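Local coordinates for extracellular PQQ-dependent sugar dehydrogenase (Coprinopsis cinerea, PDB 6JT6), which probably relays electrons from the quinone-dependent, sugar-oxidising part of a pyranose dehydrogenase to outside acceptors through the haem of its cytochrome b domain, at residues T12-F16 against Y185-L189; I31-G37 against A177-Y182; A52-G58 against A144-K150; P80-A84 against P99-I103. All blocks are in the same frame, centred on the assembly; numbering follows the deposited sequence.

The four contacts lie in different parts of one beta sandwich. Interactions 1 and 2 lie together, centres 12 Å apart, and touch through Ile-31 of interaction 2, whose CG1 is 3.6 Å from CD1 of Phe-16. Together they fasten the C-terminal helix and the short strand before it to one sheet. Interaction 3 pairs two strands of the other sheet and supplies Trp-56, Gly-58 and Ala-144 to the haem pocket; its centre is about 30 Å from that of interaction 2, across the middle of the chain. Interaction 4 joins the two sheets face to face, with its centre about 16 Å from that of interaction 3 and about 18 Å from that of interaction 1.

Interaction 1 (T12-F16 against Y185-L189); sequences TGVTF and YLQQL
Val-14 and Tyr-185 meet with the valine lying over one face of the phenol ring. CB of Val-14 is 3.8 Å from the ring centroid and only 24° off the normal, a CH-pi contact displaced toward the CD1 side of the ring. The two side chains run past each other in opposite directions, which lets the phenol reach beyond Val-14 to Thr-15. There OH of Tyr-185 and OG1 of Thr-15 share a hydrogen bond of 2.9 Å in which either hydroxyl could be the donor. A water extends the arrangement, lying 2.6 Å from OH of Tyr-185 and donating to O of Gly-13.

One helical turn further on, Leu-189 packs on the same loop beside the tyrosine. Its CD2 sits 3.6 Å from CG2 of Thr-12, its CG is 3.9 Å from CG1 of Val-14, and CD1 turns to CZ of Phe-16. Thr-12 is held from behind: with chi1 at 62°, OG1 is placed to accept from N of Val-14 at 3.3 Å, forming an ST turn, and it is also hydrogen-bonded to Asp-9. That turn passes through Gly-13, whose positive phi suits glycine, and delivers Val-14 to the helix. Ile-31 of the neighbouring strand packs on Val-14, Phe-16, Tyr-185 and Leu-189 alike, where helix 182-191 lies against the sheet.

The contact is thus a largely apolar seam in which one phenol combines both kinds of attraction: its carbon face receives a valine, while its hydroxyl, bonded to a threonine and a bridging water, probably restrains the ring's position over Val-14 and Thr-15.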
loop_
_atom_site.group_PDB
_atom_site.type_symbol
_atom_site.label_atom_id
_atom_site.label_comp_id
_atom_site.label_asym_id
_atom_site.label_seq_id
_atom_site.Cartn_x
_atom_site.Cartn_y
_atom_site.Cartn_z
ATOM N N THR A 12 -3.321 15.980 1.470
ATOM C CA THR A 12 -4.446 15.689 2.374
ATOM C C THR A 12 -4.296 16.270 3.773
ATOM O O THR A 12 -5.266 16.282 4.528
ATOM C CB THR A 12 -4.631 14.159 2.542
ATOM O OG1 THR A 12 -3.448 13.595 3.139
ATOM C CG2 THR A 12 -4.873 13.496 1.187
ATOM N N GLY A 13 -3.096 16.729 4.123
ATOM C CA GLY A 13 -2.821 17.187 5.500
ATOM C C GLY A 13 -2.578 16.069 6.499
ATOM O O GLY A 13 -2.360 16.328 7.694
ATOM N N VAL A 14 -2.555 14.810 6.040
ATOM C CA VAL A 14 -2.251 13.733 6.983
ATOM C C VAL A 14 -0.746 13.408 6.954
ATOM O O VAL A 14 -0.052 13.801 6.035
ATOM C CB VAL A 14 -3.149 12.457 6.800
ATOM C CG1 VAL A 14 -4.620 12.792 6.469
ATOM C CG2 VAL A 14 -2.560 11.506 5.801
ATOM N N THR A 15 -0.247 12.688 7.953
ATOM C CA THR A 15 1.143 12.310 7.982
ATOM C C THR A 15 1.230 10.793 7.854
ATOM O O THR A 15 0.410 10.065 8.448
ATOM C CB THR A 15 1.868 12.779 9.276
ATOM O OG1 THR A 15 1.272 12.105 10.400
ATOM C CG2 THR A 15 1.759 14.268 9.431
ATOM N N PHE A 16 2.179 10.325 7.028
ATOM C CA PHE A 16 2.410 8.871 6.865
ATOM C C PHE A 16 3.833 8.551 7.360
ATOM O O PHE A 16 4.723 9.431 7.374
ATOM C CB PHE A 16 2.354 8.468 5.383
ATOM C CG PHE A 16 0.996 8.560 4.743
ATOM C CD1 PHE A 16 0.220 7.403 4.526
ATOM C CD2 PHE A 16 0.500 9.793 4.264
ATOM C CE1 PHE A 16 -1.046 7.473 3.899
ATOM C CE2 PHE A 16 -0.743 9.863 3.624
ATOM C CZ PHE A 16 -1.525 8.726 3.455
ATOM N N TYR A 185 -7.478 10.578 10.666
ATOM C CA TYR A 185 -6.794 10.408 9.387
ATOM C C TYR A 185 -7.639 9.581 8.412
ATOM O O TYR A 185 -7.738 9.931 7.235
ATOM C CB TYR A 185 -5.406 9.752 9.593
ATOM C CG TYR A 185 -4.316 10.702 10.067
ATOM C CD1 TYR A 185 -4.476 12.101 9.984
ATOM C CD2 TYR A 185 -3.098 10.203 10.572
ATOM C CE1 TYR A 185 -3.464 12.971 10.416
ATOM C CE2 TYR A 185 -2.051 11.064 10.953
ATOM C CZ TYR A 185 -2.235 12.443 10.892
ATOM O OH TYR A 185 -1.206 13.314 11.271
ATOM N N LEU A 186 -8.258 8.503 8.909
ATOM C CA LEU A 186 -9.094 7.629 8.080
ATOM C C LEU A 186 -10.244 8.396 7.486
ATOM O O LEU A 186 -10.484 8.291 6.290
ATOM C CB LEU A 186 -9.614 6.409 8.848
ATOM C CG LEU A 186 -10.509 5.390 8.087
ATOM C CD1 LEU A 186 -9.816 4.796 6.861
ATOM C CD2 LEU A 186 -10.989 4.260 9.015
ATOM N N GLN A 187 -10.962 9.141 8.329
ATOM C CA GLN A 187 -12.078 10.006 7.875
ATOM C C GLN A 187 -11.605 11.040 6.870
ATOM O O GLN A 187 -12.229 11.202 5.808
ATOM C CB GLN A 187 -12.806 10.672 9.065
ATOM C CG GLN A 187 -13.871 11.719 8.687
ATOM C CD GLN A 187 -13.325 13.101 8.331
ATOM O OE1 GLN A 187 -12.516 13.705 9.076
ATOM N NE2 GLN A 187 -13.742 13.605 7.182
ATOM N N GLN A 188 -10.537 11.762 7.198
ATOM C CA GLN A 188 -10.023 12.835 6.304
ATOM C C GLN A 188 -9.688 12.285 4.913
ATOM O O GLN A 188 -10.021 12.885 3.912
ATOM C CB GLN A 188 -8.769 13.507 6.882
ATOM C CG GLN A 188 -9.024 14.427 8.059
ATOM C CD GLN A 188 -9.740 15.707 7.666
ATOM O OE1 GLN A 188 -9.226 16.479 6.872
ATOM N NE2 GLN A 188 -10.951 15.925 8.210
ATOM N N LEU A 189 -9.035 11.121 4.870
ATOM C CA LEU A 189 -8.625 10.552 3.593
ATOM C C LEU A 189 -9.833 10.019 2.809
ATOM O O LEU A 189 -9.866 10.120 1.581
ATOM C CB LEU A 189 -7.570 9.439 3.821
ATOM C CG LEU A 189 -6.168 9.863 4.323
ATOM C CD1 LEU A 189 -5.364 8.641 4.751
ATOM C CD2 LEU A 189 -5.461 10.609 3.203
HETATM O O HOH W 1 -1.057 15.562 10.035
#

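Interaction 2 (I31-G37 against A177-Y182)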
loop_
_atom_site.group_PDB
_atom_site.type_symbol
_atom_site.label_atom_id
_atom_site.label_comp_id
_atom_site.label_asym_id
_atom_site.label_seq_id
_atom_site.Cartn_x
_atom_site.Cartn_y
_atom_site.Cartn_z
ATOM N N ILE A 31 -0.111 4.225 7.682
ATOM C CA ILE A 31 -0.583 4.731 8.956
ATOM C C ILE A 31 -1.213 3.545 9.678
ATOM O O ILE A 31 -2.042 2.864 9.095
ATOM C CB ILE A 31 -1.645 5.846 8.787
ATOM C CG1 ILE A 31 -1.207 6.905 7.752
ATOM C CG2 ILE A 31 -1.862 6.533 10.124
ATOM C CD1 ILE A 31 -2.304 7.892 7.343
ATOM N N PHE A 32 -0.816 3.304 10.921
ATOM C CA PHE A 32 -1.357 2.178 11.694
ATOM C C PHE A 32 -2.092 2.760 12.899
ATOM O O PHE A 32 -1.754 3.864 13.351
ATOM C CB PHE A 32 -0.255 1.171 12.128
ATOM C CG PHE A 32 0.226 0.273 11.021
ATOM C CD1 PHE A 32 -0.168 -1.073 10.973
ATOM C CD2 PHE A 32 1.134 0.734 10.067
ATOM C CE1 PHE A 32 0.284 -1.909 9.942
ATOM C CE2 PHE A 32 1.579 -0.099 9.039
ATOM C CZ PHE A 32 1.149 -1.417 8.971
ATOM N N PRO A 33 -3.110 2.032 13.412
ATOM C CA PRO A 33 -3.802 2.493 14.618
ATOM C C PRO A 33 -2.974 2.231 15.870
ATOM O O PRO A 33 -2.140 1.323 15.905
ATOM C CB PRO A 33 -5.093 1.673 14.618
ATOM C CG PRO A 33 -4.743 0.431 13.893
ATOM C CD PRO A 33 -3.762 0.838 12.831
ATOM N N SER A 34 -3.245 3.028 16.887
ATOM C CA SER A 34 -2.544 2.995 18.156
ATOM C C SER A 34 -2.984 1.851 19.081
ATOM O O SER A 34 -3.368 0.771 18.613
ATOM C CB SER A 34 -2.751 4.336 18.854
ATOM O OG SER A 34 -1.838 4.474 19.922
ATOM N N ALA A 35 -2.877 2.108 20.393
ATOM C CA ALA A 35 -3.301 1.216 21.493
ATOM C C ALA A 35 -3.913 2.047 22.635
ATOM O O ALA A 35 -4.692 1.527 23.435
ATOM C CB ALA A 35 -2.131 0.383 21.998
ATOM N N SER A 36 -3.547 3.332 22.684
ATOM C CA SER A 36 -4.109 4.341 23.591
ATOM C C SER A 36 -5.546 4.701 23.198
ATOM O O SER A 36 -6.439 4.805 24.053
ATOM C CB SER A 36 -3.235 5.598 23.527
ATOM O OG SER A 36 -3.257 6.365 24.713
ATOM N N GLY A 37 -5.751 4.901 21.900
ATOM C CA GLY A 37 -7.065 5.200 21.333
ATOM C C GLY A 37 -7.261 4.365 20.084
ATOM O O GLY A 37 -6.294 4.104 19.362
ATOM N N ALA A 177 4.896 4.092 13.208
ATOM C CA ALA A 177 3.858 4.267 12.195
ATOM C C ALA A 177 2.449 4.269 12.840
ATOM O O ALA A 177 1.457 4.600 12.177
ATOM C CB ALA A 177 3.991 3.202 11.109
ATOM N N ARG A 178 2.378 3.924 14.135
ATOM C CA ARG A 178 1.112 3.905 14.898
ATOM C C ARG A 178 0.736 5.300 15.414
ATOM O O ARG A 178 1.600 6.062 15.798
ATOM C CB ARG A 178 1.147 2.869 16.040
ATOM C CG ARG A 178 1.379 1.439 15.571
ATOM C CD ARG A 178 0.985 0.366 16.601
ATOM N NE ARG A 178 1.164 -0.988 16.045
ATOM C CZ ARG A 178 0.307 -1.652 15.251
ATOM N NH1 ARG A 178 -0.885 -1.157 14.893
ATOM N NH2 ARG A 178 0.640 -2.869 14.823
ATOM N N THR A 179 -0.557 5.635 15.397
ATOM C CA THR A 179 -1.020 6.960 15.852
ATOM C C THR A 179 -2.444 6.938 16.396
ATOM O O THR A 179 -3.345 6.310 15.816
ATOM C CB THR A 179 -0.873 8.086 14.778
ATOM O OG1 THR A 179 -1.325 9.337 15.329
ATOM C CG2 THR A 179 -1.697 7.796 13.507
ATOM N N THR A 180 -2.650 7.655 17.505
ATOM C CA THR A 180 -4.004 7.853 18.040
ATOM C C THR A 180 -4.826 8.719 17.075
ATOM O O THR A 180 -6.048 8.703 17.142
ATOM C CB THR A 180 -4.013 8.427 19.484
ATOM O OG1 THR A 180 -3.334 9.682 19.499
ATOM C CG2 THR A 180 -3.340 7.467 20.443
ATOM N N LEU A 181 -4.152 9.409 16.139
ATOM C CA LEU A 181 -4.829 10.172 15.067
ATOM C C LEU A 181 -5.439 9.302 13.926
ATOM O O LEU A 181 -6.043 9.844 13.001
ATOM C CB LEU A 181 -3.902 11.231 14.450
ATOM C CG LEU A 181 -3.618 12.450 15.342
ATOM C CD1 LEU A 181 -2.598 13.318 14.655
ATOM C CD2 LEU A 181 -4.881 13.249 15.676
ATOM N N TYR A 182 -5.310 7.984 14.035
ATOM C CA TYR A 182 -5.727 7.070 12.982
ATOM C C TYR A 182 -7.172 7.281 12.458
ATOM O O TYR A 182 -7.362 7.353 11.223
ATOM C CB TYR A 182 -5.500 5.621 13.401
ATOM C CG TYR A 182 -5.807 4.606 12.307
ATOM C CD1 TYR A 182 -4.818 4.242 11.372
ATOM C CD2 TYR A 182 -7.105 4.024 12.191
ATOM C CE1 TYR A 182 -5.091 3.334 10.363
ATOM C CE2 TYR A 182 -7.378 3.092 11.178
ATOM C CZ TYR A 182 -6.361 2.760 10.276
ATOM O OH TYR A 182 -6.601 1.861 9.277
#
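O of Phe-32 is approached by two groups of the partner segment: N of Thr-179 donates to it at 3.0 Å, and CA of Arg-178 adds a CH...O contact. On the other side of the same residue, N of Phe-32 donates to O of Ala-177 at 2.9 Å. Phe-32 therefore grips the residues flanking Arg-178, as parallel strands do, and the short, weakly bonded strand around 178-179 pairs in parallel with the end of strand 26-33.

Arg-178 runs extended from CG to NE and then brings its guanidinium beside the base of the Phe-32 side chain, the ring and guanidinium planes 76° apart, with CG of Phe-32 over one guanidinium face. At the edge, NH1 gives a nearly straight bond of 3.0 Å to O of Pro-33. NE and NH2 reach Thr-135 O and Pro-134 O, so three backbone carbonyls hold the group in place.

Beyond the strand, OG1 of Thr-179 caps N of Leu-181 in a type I turn leading into helix 182-191. Tyr-182 opens that helix; CG anti to its N (chi1 -175°) lays the ring back along the strand. CD of Pro-33 stands over one face, 4.0 Å from the centroid, while O of Ile-31 meets the edge 3.3 Å from CE1. The phenol OH continues to Glu-43.

Interaction 3 (A52-G58 against A144-K150). With HEM (protoporphyrin IX containing Fe), chain C.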
loop_
_atom_site.group_PDB
_atom_site.type_symbol
_atom_site.label_atom_id
_atom_site.label_comp_id
_atom_site.label_asym_id
_atom_site.label_seq_id
_atom_site.Cartn_x
_atom_site.Cartn_y
_atom_site.Cartn_z
ATOM N N ALA A 52 2.876 9.114 -12.927
ATOM C CA ALA A 52 1.601 8.752 -13.558
ATOM C C ALA A 52 1.758 7.722 -14.678
ATOM O O ALA A 52 0.802 7.045 -15.052
ATOM C CB ALA A 52 0.919 9.993 -14.098
ATOM N N SER A 53 2.953 7.622 -15.230
ATOM C CA SER A 53 3.192 6.691 -16.315
ATOM C C SER A 53 3.526 5.271 -15.854
ATOM O O SER A 53 3.631 4.370 -16.700
ATOM C CB SER A 53 4.299 7.237 -17.217
ATOM O OG SER A 53 5.548 7.351 -16.505
ATOM N N ALA A 54 3.727 5.080 -14.542
ATOM C CA ALA A 54 4.068 3.766 -13.983
ATOM C C ALA A 54 2.963 2.763 -14.254
ATOM O O ALA A 54 1.795 3.126 -14.327
ATOM C CB ALA A 54 4.331 3.856 -12.470
ATOM N N GLY A 55 3.306 1.482 -14.319
ATOM C CA GLY A 55 2.284 0.458 -14.591
ATOM C C GLY A 55 1.488 0.032 -13.369
ATOM O O GLY A 55 0.247 0.082 -13.369
ATOM N N TRP A 56 2.204 -0.371 -12.322
ATOM C CA TRP A 56 1.567 -0.683 -11.039
ATOM C C TRP A 56 2.571 -0.542 -9.887
ATOM O O TRP A 56 3.786 -0.471 -10.100
ATOM C CB TRP A 56 0.927 -2.088 -11.058
ATOM C CG TRP A 56 1.836 -3.262 -11.363
ATOM C CD1 TRP A 56 1.956 -3.923 -12.557
ATOM C CD2 TRP A 56 2.707 -3.941 -10.432
ATOM N NE1 TRP A 56 2.869 -4.972 -12.429
ATOM C CE2 TRP A 56 3.328 -5.004 -11.131
ATOM C CE3 TRP A 56 3.032 -3.733 -9.064
ATOM C CZ2 TRP A 56 4.225 -5.897 -10.506
ATOM C CZ3 TRP A 56 3.930 -4.615 -8.438
ATOM C CH2 TRP A 56 4.513 -5.686 -9.165
ATOM N N ILE A 57 2.039 -0.467 -8.666
ATOM C CA ILE A 57 2.825 -0.239 -7.462
ATOM C C ILE A 57 2.246 -1.179 -6.402
ATOM O O ILE A 57 1.025 -1.238 -6.218
ATOM C CB ILE A 57 2.688 1.218 -6.970
ATOM C CG1 ILE A 57 2.909 2.220 -8.118
ATOM C CG2 ILE A 57 3.614 1.475 -5.738
ATOM C CD1 ILE A 57 2.514 3.662 -7.776
ATOM N N GLY A 58 3.124 -1.893 -5.707
ATOM C CA GLY A 58 2.715 -2.915 -4.761
ATOM C C GLY A 58 3.642 -3.128 -3.584
ATOM O O GLY A 58 4.714 -2.519 -3.486
ATOM N N ALA A 144 7.307 -3.222 -4.559
ATOM C CA ALA A 144 7.432 -3.725 -5.927
ATOM C C ALA A 144 6.805 -2.715 -6.882
ATOM O O ALA A 144 5.843 -2.007 -6.516
ATOM C CB ALA A 144 6.791 -5.124 -6.083
ATOM N N PHE A 145 7.331 -2.654 -8.106
ATOM C CA PHE A 145 6.992 -1.564 -8.988
ATOM C C PHE A 145 7.185 -2.009 -10.409
ATOM O O PHE A 145 8.230 -2.581 -10.738
ATOM C CB PHE A 145 7.922 -0.406 -8.630
ATOM C CG PHE A 145 7.698 0.864 -9.399
ATOM C CD1 PHE A 145 6.713 1.776 -9.021
ATOM C CD2 PHE A 145 8.568 1.203 -10.458
ATOM C CE1 PHE A 145 6.559 2.990 -9.719
ATOM C CE2 PHE A 145 8.422 2.412 -11.137
ATOM C CZ PHE A 145 7.409 3.301 -10.773
ATOM N N HIS A 146 6.183 -1.757 -11.256
ATOM C CA HIS A 146 6.395 -1.862 -12.701
ATOM C C HIS A 146 6.434 -0.462 -13.283
ATOM O O HIS A 146 5.439 0.277 -13.241
ATOM C CB HIS A 146 5.301 -2.649 -13.376
ATOM C CG HIS A 146 5.745 -3.265 -14.651
ATOM N ND1 HIS A 146 6.139 -2.519 -15.741
ATOM C CD2 HIS A 146 5.945 -4.559 -14.988
ATOM C CE1 HIS A 146 6.500 -3.335 -16.716
ATOM N NE2 HIS A 146 6.408 -4.578 -16.278
ATOM N N SER A 147 7.583 -0.088 -13.817
ATOM C CA SER A 147 7.815 1.290 -14.276
ATOM C C SER A 147 6.999 1.732 -15.482
ATOM O O SER A 147 6.921 2.934 -15.765
ATOM C CB SER A 147 9.324 1.489 -14.550
ATOM O OG SER A 147 9.714 0.770 -15.714
ATOM N N THR A 148 6.415 0.800 -16.235
ATOM C CA THR A 148 5.760 1.195 -17.519
ATOM C C THR A 148 4.405 0.578 -17.795
ATOM O O THR A 148 3.575 1.217 -18.417
ATOM C CB THR A 148 6.615 0.890 -18.778
ATOM O OG1 THR A 148 6.729 -0.547 -18.944
ATOM C CG2 THR A 148 8.035 1.568 -18.668
ATOM N N THR A 149 4.203 -0.676 -17.389
ATOM C CA THR A 149 3.144 -1.446 -18.009
ATOM C C THR A 149 2.064 -1.829 -17.000
ATOM O O THR A 149 2.355 -2.498 -15.985
ATOM C CB THR A 149 3.710 -2.686 -18.740
ATOM O OG1 THR A 149 4.672 -2.273 -19.748
ATOM C CG2 THR A 149 2.572 -3.533 -19.401
ATOM N N LYS A 150 0.833 -1.385 -17.289
ATOM C CA LYS A 150 -0.371 -1.696 -16.480
ATOM C C LYS A 150 -0.671 -3.192 -16.412
ATOM O O LYS A 150 -0.184 -3.962 -17.257
ATOM C CB LYS A 150 -1.622 -1.038 -17.053
ATOM C CG LYS A 150 -1.589 0.467 -17.250
ATOM C CD LYS A 150 -1.631 1.266 -15.969
ATOM C CE LYS A 150 -1.331 2.722 -16.307
ATOM N NZ LYS A 150 -1.909 3.671 -15.301
HETATM C CHA HEM C . 10.999 -10.358 -5.663
HETATM C CHB HEM C . 9.039 -12.757 -9.417
HETATM C CHC HEM C . 4.945 -10.214 -8.949
HETATM C CHD HEM C . 6.627 -8.478 -4.673
HETATM C C1A HEM C . 10.837 -11.191 -6.755
HETATM C C2A HEM C . 11.871 -11.973 -7.329
HETATM C C3A HEM C . 11.308 -12.635 -8.396
HETATM C C4A HEM C . 9.936 -12.272 -8.480
HETATM C CMA HEM C . 12.013 -13.600 -9.337
HETATM C CAA HEM C . 13.315 -12.066 -6.859
HETATM C CBA HEM C . 14.100 -10.751 -7.010
HETATM C CGA HEM C . 14.054 -10.136 -8.383
HETATM O O1A HEM C . 13.460 -9.047 -8.604
HETATM O O2A HEM C . 14.625 -10.718 -9.331
HETATM C C1B HEM C . 7.758 -12.260 -9.635
HETATM C C2B HEM C . 6.938 -12.661 -10.744
HETATM C C3B HEM C . 5.786 -11.907 -10.643
HETATM C C4B HEM C . 5.939 -11.063 -9.434
HETATM C CMB HEM C . 7.319 -13.691 -11.827
HETATM C CAB HEM C . 4.559 -11.881 -11.487
HETATM C CBB HEM C . 4.568 -12.036 -12.806
HETATM C C1C HEM C . 5.002 -9.572 -7.681
HETATM C C2C HEM C . 3.966 -8.790 -7.122
HETATM C C3C HEM C . 4.429 -8.291 -5.897
HETATM C C4C HEM C . 5.786 -8.757 -5.726
HETATM C CMC HEM C . 2.603 -8.612 -7.767
HETATM C CAC HEM C . 3.653 -7.454 -4.938
HETATM C CBC HEM C . 2.772 -6.522 -5.362
HETATM C C1D HEM C . 7.990 -8.811 -4.679
HETATM C C2D HEM C . 8.904 -8.383 -3.597
HETATM C C3D HEM C . 10.105 -8.916 -3.851
HETATM C C4D HEM C . 9.917 -9.684 -5.100
HETATM C CMD HEM C . 8.595 -7.507 -2.412
HETATM C CAD HEM C . 11.391 -8.708 -3.052
HETATM C CBD HEM C . 11.538 -9.593 -1.828
HETATM C CGD HEM C . 11.847 -10.994 -2.278
HETATM O O1D HEM C . 11.086 -11.969 -2.031
HETATM O O2D HEM C . 12.874 -11.173 -2.947
HETATM N NA HEM C . 9.662 -11.363 -7.493
HETATM N NB HEM C . 7.137 -11.328 -8.900
HETATM N NC HEM C . 6.096 -9.501 -6.848
HETATM N ND HEM C . 8.638 -9.629 -5.552
HETATM FE FE HEM C . 7.921 -10.457 -7.152
HETATM O O HOH W 2 2.048 3.401 -18.504
HETATM O O HOH W 3 -0.998 2.532 -13.089
#
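Trp-56 leaves its strand on the face that also carries His-146, and a chi1 of 58° swings the indole from CB across toward the partner strand. CG and CD1 come under CB of His-146, which lies over the five-membered ring 3.6 Å from its centroid, 17° off the normal. CD1 also nears O of Thr-149. NE1, 3.5 Å from the same CB, hydrogen-bonds to O of Tyr-162, fixing the rotation of the ring. On the six-membered side, CB of Ala-144 meets the edge at CZ3, 3.7 Å away, and CH2 ends 3.8 Å from C2C of the haem.

The backbones beneath are neighbouring antiparallel strands of the six-stranded sheet. A classic beta bulge marks the start of strand 56-60, opposite the end of strand 138-146: O of His-146 accepts from N of Gly-55 at 2.7 Å and only weakly from N of Trp-56. Past it the ladder is regular up to the paired hydrogen bonds between Gly-58 and Ala-144, where CB of Ala-144 comes 3.6 Å from CHD of the haem. On the opposite face Phe-145 lies beside Ile-57 and brings CZ to within 3.6 Å of CB of Ala-54. At the loop end, NZ of Lys-150 donates to O of Val-75 and to a water 2.8 Å from O of Gly-55.

Interaction 4 (P80-A84 against P99-I103)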
loop_
_atom_site.group_PDB
_atom_site.type_symbol
_atom_site.label_atom_id
_atom_site.label_comp_id
_atom_site.label_asym_id
_atom_site.label_seq_id
_atom_site.Cartn_x
_atom_site.Cartn_y
_atom_site.Cartn_z
ATOM N N PRO A 80 -8.618 4.471 -9.800
ATOM C CA PRO A 80 -7.713 3.641 -8.982
ATOM C C PRO A 80 -8.279 2.224 -8.759
ATOM O O PRO A 80 -9.488 2.020 -8.753
ATOM C CB PRO A 80 -7.624 4.407 -7.638
ATOM C CG PRO A 80 -8.922 5.165 -7.563
ATOM C CD PRO A 80 -9.282 5.523 -9.001
ATOM N N ARG A 81 -7.386 1.253 -8.642
ATOM C CA ARG A 81 -7.752 -0.120 -8.369
ATOM C C ARG A 81 -6.770 -0.643 -7.350
ATOM O O ARG A 81 -5.623 -0.172 -7.281
ATOM C CB ARG A 81 -7.680 -0.983 -9.631
ATOM C CG ARG A 81 -8.417 -0.413 -10.841
ATOM C CD ARG A 81 -9.448 -1.352 -11.389
ATOM N NE ARG A 81 -10.066 -0.729 -12.552
ATOM C CZ ARG A 81 -11.315 -0.270 -12.618
ATOM N NH1 ARG A 81 -12.154 -0.377 -11.574
ATOM N NH2 ARG A 81 -11.726 0.293 -13.757
ATOM N N ILE A 82 -7.193 -1.667 -6.611
ATOM C CA ILE A 82 -6.321 -2.319 -5.648
ATOM C C ILE A 82 -6.721 -3.783 -5.503
ATOM O O ILE A 82 -7.910 -4.139 -5.614
ATOM C CB ILE A 82 -6.266 -1.547 -4.282
ATOM C CG1 ILE A 82 -5.137 -2.073 -3.382
ATOM C CG2 ILE A 82 -7.610 -1.602 -3.533
ATOM C CD1 ILE A 82 -4.191 -1.028 -2.856
ATOM N N SER A 83 -5.727 -4.628 -5.264
ATOM C CA SER A 83 -5.946 -6.052 -5.184
ATOM C C SER A 83 -5.031 -6.648 -4.102
ATOM O O SER A 83 -3.899 -6.160 -3.901
ATOM C CB SER A 83 -5.678 -6.670 -6.559
ATOM O OG SER A 83 -5.666 -8.083 -6.515
ATOM N N ALA A 84 -5.518 -7.682 -3.415
ATOM C CA ALA A 84 -4.686 -8.463 -2.503
ATOM C C ALA A 84 -4.311 -9.752 -3.205
ATOM O O ALA A 84 -5.182 -10.410 -3.812
ATOM C CB ALA A 84 -5.421 -8.778 -1.198
ATOM N N PRO A 99 -8.053 -10.125 3.080
ATOM C CA PRO A 99 -8.040 -8.687 3.294
ATOM C C PRO A 99 -9.297 -8.021 2.782
ATOM O O PRO A 99 -9.887 -8.489 1.807
ATOM C CB PRO A 99 -6.814 -8.220 2.489
ATOM C CG PRO A 99 -5.911 -9.401 2.531
ATOM C CD PRO A 99 -6.864 -10.552 2.332
ATOM N N ARG A 100 -9.713 -6.958 3.456
ATOM C CA ARG A 100 -10.856 -6.170 3.006
ATOM C C ARG A 100 -10.296 -4.786 2.668
ATOM O O ARG A 100 -9.744 -4.092 3.535
ATOM C CB ARG A 100 -11.967 -6.123 4.067
ATOM C CG ARG A 100 -12.413 -7.495 4.618
ATOM C CD ARG A 100 -13.575 -8.135 3.854
ATOM N NE ARG A 100 -13.251 -8.608 2.493
ATOM C CZ ARG A 100 -12.956 -9.869 2.155
ATOM N NH1 ARG A 100 -12.684 -10.161 0.885
ATOM N NH2 ARG A 100 -12.928 -10.839 3.073
ATOM N N LEU A 101 -10.392 -4.434 1.394
ATOM C CA LEU A 101 -9.737 -3.241 0.859
ATOM C C LEU A 101 -10.745 -2.178 0.462
ATOM O O LEU A 101 -11.750 -2.460 -0.220
ATOM C CB LEU A 101 -8.835 -3.581 -0.362
ATOM C CG LEU A 101 -7.595 -4.460 -0.030
ATOM C CD1 LEU A 101 -7.086 -5.101 -1.298
ATOM C CD2 LEU A 101 -6.504 -3.610 0.612
ATOM N N THR A 102 -10.444 -0.942 0.842
ATOM C CA THR A 102 -11.332 0.170 0.520
ATOM C C THR A 102 -10.422 1.233 -0.035
ATOM O O THR A 102 -9.527 1.694 0.676
ATOM C CB THR A 102 -12.027 0.702 1.808
ATOM O OG1 THR A 102 -12.661 -0.390 2.496
ATOM C CG2 THR A 102 -13.026 1.833 1.477
ATOM N N ILE A 103 -10.650 1.630 -1.280
ATOM C CA ILE A 103 -9.918 2.772 -1.835
ATOM C C ILE A 103 -10.518 4.049 -1.264
ATOM O O ILE A 103 -11.741 4.189 -1.206
ATOM C CB ILE A 103 -9.925 2.770 -3.376
ATOM C CG1 ILE A 103 -9.109 1.559 -3.879
ATOM C CG2 ILE A 103 -9.293 4.066 -3.948
ATOM C CD1 ILE A 103 -9.326 1.202 -5.337
#
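The flat groups here are two peptide units of strand 79-86, each with a methyl from the facing strand over one face. CD1 of Leu-101 stands almost directly above the Ser-83 to Ala-84 peptide, 3.8 Å from C of Ser-83, and CD1 of Ile-103 lies over the carbonyl of the Pro-80 to Arg-81 peptide, 3.5 Å from O of Pro-80. Within its own sheet the strand is bonded through Arg-81 to Trp-74, Ser-83 to Val-72 and Ala-84 to Tyr-96.

This is packing between the two sheets of a beta sandwich. The strand axes pass 7.8 Å apart at 168°, nearly antiparallel, yet the strands belong to different sheets, and side chains rather than backbone bonds fill the gap. Alternation decides the membership: Pro-80, Ile-82 and Ala-84 point inward on one side, Pro-99, Leu-101 and Ile-103 on the other, whereas Arg-81 turns outward to a salt bridge with Asp-76.

Ile-82 packs between Leu-101 and Ile-103. Its CG1 is anti to the backbone N (chi1 -168°), which pushes CG2 into the angle between the two partners: CG2 lies 3.5 Å from CG1 of Ile-103, the side chains sliding past one another in opposite directions, and 3.9 Å from CB of Leu-101, where they cross at about a right angle. Ile-116 and Tyr-118 of the adjoining strand 113-121 also pack on Ile-82. Toward the first end of the row, CG of Pro-80 presses on CG2 of Ile-103. At the far end, CB of Ala-84 meets CG of the Pro-99 ring at 3.8 Å.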